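Local atomic coordinates of uncharacterized protein (Corynebacterium glutamicum, PDB entry 2NSF), a protein that probably catalyses the mycothiol-dependent isomerisation of maleylpyruvate to fumarylpyruvate, using a bound zinc ion. Residues L69-A74 / D115-L120; V73-I78 / I106-T111. One frame throughout, in Å; residues are numbered along the deposited sequence.

Interaction 1. Residues L69-A74 / D115-L120. With ZN (zinc ion), chain E.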
loop_
_atom_site.group_PDB
_atom_site.type_symbol
_atom_site.label_atom_id
_atom_site.label_comp_id
_atom_site.label_asym_id
_atom_site.label_seq_id
_atom_site.Cartn_x
_atom_site.Cartn_y
_atom_site.Cartn_z
ATOM N N LEU A 69 8.226 10.375 2.994
ATOM C CA LEU A 69 7.077 9.673 2.428
ATOM C C LEU A 69 6.905 9.959 0.943
ATOM O O LEU A 69 6.690 9.050 0.139
ATOM C CB LEU A 69 5.802 10.065 3.184
ATOM C CG LEU A 69 4.488 9.501 2.639
ATOM C CD1 LEU A 69 4.505 7.978 2.731
ATOM C CD2 LEU A 69 3.317 10.074 3.418
ATOM N N ILE A 70 6.997 11.230 0.573
ATOM C CA ILE A 70 6.848 11.628 -0.819
ATOM C C ILE A 70 7.927 10.982 -1.683
ATOM O O ILE A 70 7.651 10.526 -2.795
ATOM C CB ILE A 70 6.890 13.174 -0.934
ATOM C CG1 ILE A 70 5.658 13.755 -0.230
ATOM C CG2 ILE A 70 6.920 13.607 -2.395
ATOM C CD1 ILE A 70 5.771 15.237 0.117
ATOM N N ALA A 71 9.152 10.940 -1.165
ATOM C CA ALA A 71 10.259 10.328 -1.890
ATOM C C ALA A 71 9.978 8.843 -2.061
ATOM O O ALA A 71 10.117 8.296 -3.147
ATOM C CB ALA A 71 11.565 10.532 -1.130
ATOM N N HIS A 72 9.570 8.199 -0.976
ATOM C CA HIS A 72 9.256 6.774 -1.007
ATOM C C HIS A 72 8.238 6.399 -2.070
ATOM O O HIS A 72 8.417 5.420 -2.796
ATOM C CB HIS A 72 8.728 6.296 0.355
ATOM C CG HIS A 72 8.102 4.945 0.334
ATOM N ND1 HIS A 72 8.634 3.903 -0.361
ATOM C CD2 HIS A 72 6.998 4.484 0.959
ATOM C CE1 HIS A 72 7.885 2.824 -0.187
ATOM N NE2 HIS A 72 6.883 3.147 0.610
ATOM N N VAL A 73 7.154 7.167 -2.163
ATOM C CA VAL A 73 6.127 6.873 -3.152
ATOM C C VAL A 73 6.712 6.910 -4.562
ATOM O O VAL A 73 6.376 6.073 -5.402
ATOM C CB VAL A 73 4.923 7.856 -3.014
ATOM C CG1 VAL A 73 3.917 7.649 -4.158
ATOM C CG2 VAL A 73 4.232 7.614 -1.680
ATOM N N ALA A 74 7.618 7.855 -4.816
ATOM C CA ALA A 74 8.238 7.956 -6.132
ATOM C C ALA A 74 9.176 6.776 -6.375
ATOM O O ALA A 74 9.161 6.179 -7.448
ATOM C CB ALA A 74 9.008 9.277 -6.260
ATOM N N ASP A 115 9.904 21.428 -4.579
ATOM C CA ASP A 115 9.548 21.369 -5.989
ATOM C C ASP A 115 10.241 20.224 -6.721
ATOM O O ASP A 115 9.690 19.667 -7.670
ATOM C CB ASP A 115 9.846 22.700 -6.681
ATOM C CG ASP A 115 8.821 23.773 -6.347
ATOM O OD1 ASP A 115 7.733 23.424 -5.830
ATOM O OD2 ASP A 115 9.091 24.960 -6.613
ATOM N N ALA A 116 11.445 19.872 -6.281
ATOM C CA ALA A 116 12.180 18.776 -6.907
ATOM C C ALA A 116 11.444 17.470 -6.618
ATOM O O ALA A 116 11.361 16.589 -7.474
ATOM C CB ALA A 116 13.596 18.710 -6.360
ATOM N N LEU A 117 10.910 17.353 -5.407
ATOM C CA LEU A 117 10.178 16.154 -5.019
ATOM C C LEU A 117 8.842 16.067 -5.745
ATOM O O LEU A 117 8.397 14.981 -6.107
ATOM C CB LEU A 117 9.962 16.121 -3.502
ATOM C CG LEU A 117 11.200 15.824 -2.647
ATOM C CD1 LEU A 117 10.839 15.822 -1.172
ATOM C CD2 LEU A 117 11.773 14.467 -3.046
ATOM N N ARG A 118 8.188 17.206 -5.957
ATOM C CA ARG A 118 6.917 17.191 -6.671
ATOM C C ARG A 118 7.176 16.753 -8.107
ATOM O O ARG A 118 6.376 16.032 -8.698
ATOM C CB ARG A 118 6.255 18.578 -6.661
ATOM C CG ARG A 118 5.768 19.055 -5.293
ATOM C CD ARG A 118 5.143 20.444 -5.403
ATOM N NE ARG A 118 4.803 21.019 -4.105
ATOM C CZ ARG A 118 3.717 20.712 -3.399
ATOM N NH1 ARG A 118 2.842 19.828 -3.863
ATOM N NH2 ARG A 118 3.512 21.292 -2.225
ATOM N N ASN A 119 8.303 17.180 -8.672
ATOM C CA ASN A 119 8.627 16.814 -10.043
ATOM C C ASN A 119 8.961 15.330 -10.151
ATOM O O ASN A 119 8.578 14.676 -11.121
ATOM C CB ASN A 119 9.786 17.672 -10.572
ATOM C CG ASN A 119 9.390 19.129 -10.758
ATOM O OD1 ASN A 119 8.271 19.427 -11.185
ATOM N ND2 ASN A 119 10.307 20.042 -10.450
ATOM N N LEU A 120 9.666 14.808 -9.152
ATOM C CA LEU A 120 10.036 13.394 -9.122
ATOM C C LEU A 120 8.766 12.545 -9.030
ATOM O O LEU A 120 8.618 11.537 -9.726
ATOM C CB LEU A 120 10.938 13.120 -7.914
ATOM C CG LEU A 120 11.233 11.660 -7.549
ATOM C CD1 LEU A 120 11.787 10.919 -8.753
ATOM C CD2 LEU A 120 12.215 11.612 -6.383
HETATM ZN ZN ZN E . 4.921 2.321 1.208
HETATM O O HOH W 1 5.722 0.298 0.978
HETATM O O HOH W 2 3.191 1.015 2.311
#

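Interaction 2. Residues V73-I78 / I106-T111. With SO4 (sulfate ion), chain C.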
loop_
_atom_site.group_PDB
_atom_site.type_symbol
_atom_site.label_atom_id
_atom_site.label_comp_id
_atom_site.label_asym_id
_atom_site.label_seq_id
_atom_site.Cartn_x
_atom_site.Cartn_y
_atom_site.Cartn_z
ATOM N N VAL A 73 7.154 7.167 -2.163
ATOM C CA VAL A 73 6.127 6.873 -3.152
ATOM C C VAL A 73 6.712 6.910 -4.562
ATOM O O VAL A 73 6.376 6.073 -5.402
ATOM C CB VAL A 73 4.923 7.856 -3.014
ATOM C CG1 VAL A 73 3.917 7.649 -4.158
ATOM C CG2 VAL A 73 4.232 7.614 -1.680
ATOM N N ALA A 74 7.618 7.855 -4.816
ATOM C CA ALA A 74 8.238 7.956 -6.132
ATOM C C ALA A 74 9.176 6.776 -6.375
ATOM O O ALA A 74 9.161 6.179 -7.448
ATOM C CB ALA A 74 9.008 9.277 -6.260
ATOM N N TYR A 75 9.994 6.442 -5.381
ATOM C CA TYR A 75 10.923 5.328 -5.550
ATOM C C TYR A 75 10.176 4.005 -5.710
ATOM O O TYR A 75 10.677 3.069 -6.336
ATOM C CB TYR A 75 11.919 5.279 -4.384
ATOM C CG TYR A 75 12.839 6.486 -4.361
ATOM C CD1 TYR A 75 13.521 6.880 -5.512
ATOM C CD2 TYR A 75 13.005 7.247 -3.203
ATOM C CE1 TYR A 75 14.346 8.005 -5.520
ATOM C CE2 TYR A 75 13.835 8.383 -3.198
ATOM C CZ TYR A 75 14.496 8.750 -4.364
ATOM O OH TYR A 75 15.308 9.862 -4.382
ATOM N N ASN A 76 8.974 3.927 -5.150
ATOM C CA ASN A 76 8.178 2.717 -5.295
ATOM C C ASN A 76 7.705 2.627 -6.746
ATOM O O ASN A 76 7.722 1.554 -7.338
ATOM C CB ASN A 76 6.984 2.733 -4.325
ATOM C CG ASN A 76 5.957 1.662 -4.641
ATOM O OD1 ASN A 76 5.015 1.902 -5.393
ATOM N ND2 ASN A 76 6.143 0.468 -4.079
ATOM N N ALA A 77 7.297 3.753 -7.331
ATOM C CA ALA A 77 6.853 3.746 -8.722
ATOM C C ALA A 77 8.000 3.251 -9.599
ATOM O O ALA A 77 7.803 2.446 -10.506
ATOM C CB ALA A 77 6.425 5.148 -9.158
ATOM N N ILE A 78 9.199 3.748 -9.320
ATOM C CA ILE A 78 10.384 3.350 -10.072
ATOM C C ILE A 78 10.654 1.852 -9.895
ATOM O O ILE A 78 10.985 1.155 -10.854
ATOM C CB ILE A 78 11.612 4.167 -9.612
ATOM C CG1 ILE A 78 11.456 5.621 -10.069
ATOM C CG2 ILE A 78 12.899 3.550 -10.161
ATOM C CD1 ILE A 78 12.470 6.584 -9.457
ATOM N N ILE A 106 15.876 6.756 -0.239
ATOM C CA ILE A 106 14.798 7.473 0.439
ATOM C C ILE A 106 15.434 8.573 1.289
ATOM O O ILE A 106 14.909 9.685 1.379
ATOM C CB ILE A 106 13.959 6.539 1.346
ATOM C CG1 ILE A 106 13.061 5.655 0.479
ATOM C CG2 ILE A 106 13.115 7.362 2.309
ATOM C CD1 ILE A 106 12.269 4.619 1.253
ATOM N N ALA A 107 16.569 8.261 1.905
ATOM C CA ALA A 107 17.279 9.236 2.728
ATOM C C ALA A 107 17.701 10.428 1.869
ATOM O O ALA A 107 17.555 11.588 2.273
ATOM C CB ALA A 107 18.505 8.593 3.370
ATOM N N TYR A 108 18.227 10.139 0.682
ATOM C CA TYR A 108 18.669 11.180 -0.238
ATOM C C TYR A 108 17.482 12.022 -0.704
ATOM O O TYR A 108 17.497 13.252 -0.602
ATOM C CB TYR A 108 19.354 10.557 -1.452
ATOM C CG TYR A 108 19.752 11.571 -2.500
ATOM C CD1 TYR A 108 20.843 12.419 -2.302
ATOM C CD2 TYR A 108 19.022 11.701 -3.684
ATOM C CE1 TYR A 108 21.198 13.373 -3.260
ATOM C CE2 TYR A 108 19.366 12.651 -4.647
ATOM C CZ TYR A 108 20.456 13.481 -4.427
ATOM O OH TYR A 108 20.813 14.417 -5.377
ATOM N N GLY A 109 16.453 11.351 -1.207
ATOM C CA GLY A 109 15.275 12.054 -1.683
ATOM C C GLY A 109 14.663 12.979 -0.647
ATOM O O GLY A 109 14.189 14.062 -0.985
ATOM N N SER A 110 14.684 12.566 0.618
ATOM C CA SER A 110 14.100 13.377 1.684
ATOM C C SER A 110 14.797 14.722 1.881
ATOM O O SER A 110 14.239 15.622 2.505
ATOM C CB SER A 110 14.103 12.603 3.007
ATOM O OG SER A 110 15.393 12.552 3.592
ATOM N N THR A 111 16.008 14.864 1.350
ATOM C CA THR A 111 16.747 16.116 1.500
ATOM C C THR A 111 16.471 17.100 0.375
ATOM O O THR A 111 16.767 18.289 0.503
ATOM C CB THR A 111 18.276 15.884 1.528
ATOM O OG1 THR A 111 18.721 15.488 0.227
ATOM C CG2 THR A 111 18.637 14.807 2.539
HETATM S S SO4 C . 8.322 -1.167 -1.067
HETATM O O1 SO4 C . 8.119 -0.257 0.074
HETATM O O2 SO4 C . 9.627 -1.837 -0.908
HETATM O O3 SO4 C . 7.255 -2.190 -1.092
HETATM O O4 SO4 C . 8.290 -0.405 -2.324
#

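Interaction 1. Residues L69-A74 / D115-L120
Ile-70, Ala-71 and Ala-74 meet Leu-117 and Leu-120 where helices 66-89 and 114-133 run side by side, the short axes 9.5 Å apart at closest and their directions only 25° apart. Such a parallel pair is consistent with the DinB-like four-helix bundle of this family, in which a long crossover lets helices 66-89 and 114-133 point the same way. The backbones come nearest where alanines of helix 66-89 face leucines, Ala-74 CA lying 6.5 Å from Leu-120 CA; Ala-71 and Leu-117 are nearly as close. The methyl of Ala-74 presses on the branch of Leu-120: CB lies 3.5 Å from CG and touches CD1 and CD2 almost equally, a single methyl set against the fork of an isobutyl group. With CG anti to the backbone N (chi1 169°), Leu-120 sets its branch point against this methyl. At the other end Ile-70 meets Leu-117 at an angle, its CG2 branch 4.1 Å from Leu-117 CB, while Leu-117 CD2 reaches toward Ala-71 CB at a looser 4.4 Å. Helix 29-49 covers Ile-70 further, through Tyr-43 and Leu-47. His-72, in the middle of the same turn, takes another course: its imidazole leaves the interface and NE2 binds zinc at 2.2 Å. Two waters, Glu-164 and His-168 also bind the metal, and the rings of Trp-64 and His-168 meet the imidazole. Arg-118 likewise points away from the contact, its guanidinium bonded to Leu-47 O, Val-50 O and Asn-52 OD1. No hydrogen bond joins the two segments. Their adhesion is wholly aliphatic, resting on the fit of methyls to branches; the zinc ligand His-72 and the guanidinium of Arg-118 both lie off this face, and the metal ligand stands on a turn whose back is buried in hydrocarbon.

Interaction 2. Residues V73-I78 / I106-T111
Tyr-75 reaches from helix 66-89 of what is probably a DinB-like four-helix bundle to Ile-106 and Gly-109 near the end of helix 99-109, the short helix within the crossover that leads on to helix 114-133. The close part is made by one ring. Its outer end fits against bare backbone: OH lies 3.5 Å from Gly-109 CA, which sits at the ring edge near its plane and has no side chain to bar the way. One ring side, CD2 and CE2, runs obliquely past Ile-106, with CE2 3.9 Å from Ile-106 CA and CD2 4.0 Å from Ile-106 CG1. Toward solvent the contact thins out. The exposed Tyr-108 offers just the edge of its ring, CD2 4.2 Å from Tyr-75 OH, and the turn beyond it is held by its own bonds: Ser-110 OG gives to Ala-107 O, while Tyr-108 O accepts both N and OG1 of Thr-111. Asn-76, the next residue after Tyr-75, faces a different site. Its OD1 accepts from Arg-161 NH1, which settles the amide's orientation, and its ND2 gives a 2.9 Å hydrogen bond to sulfate O4, nearly straight at 166°.

Interactions 1 and 2 use overlapping turns of helix 66-89, sharing Val-73 and Ala-74, and their centres are 6 Å apart. Gly-109 joins them: its O lies 3.2 Å from Leu-117 CD2 and its C 4.0 Å from Ala-71 CB. Tyr-75 OH also packs 4.1 Å from Leu-120 CD2. Toward the metal, Ile-106 CD1 packs on His-72 CB at 4.0 Å; the nearest side-chain atom of Ile-106 is about 8 Å from zinc. The sulfate at Asn-76, probably from the crystallisation liquor and also bonded to Tyr-96 and Arg-102, brings O1 within 4.3 Å of zinc and 2.6 Å of metal-bound water 1, which puts it beside the metal, probably in the active-site pocket.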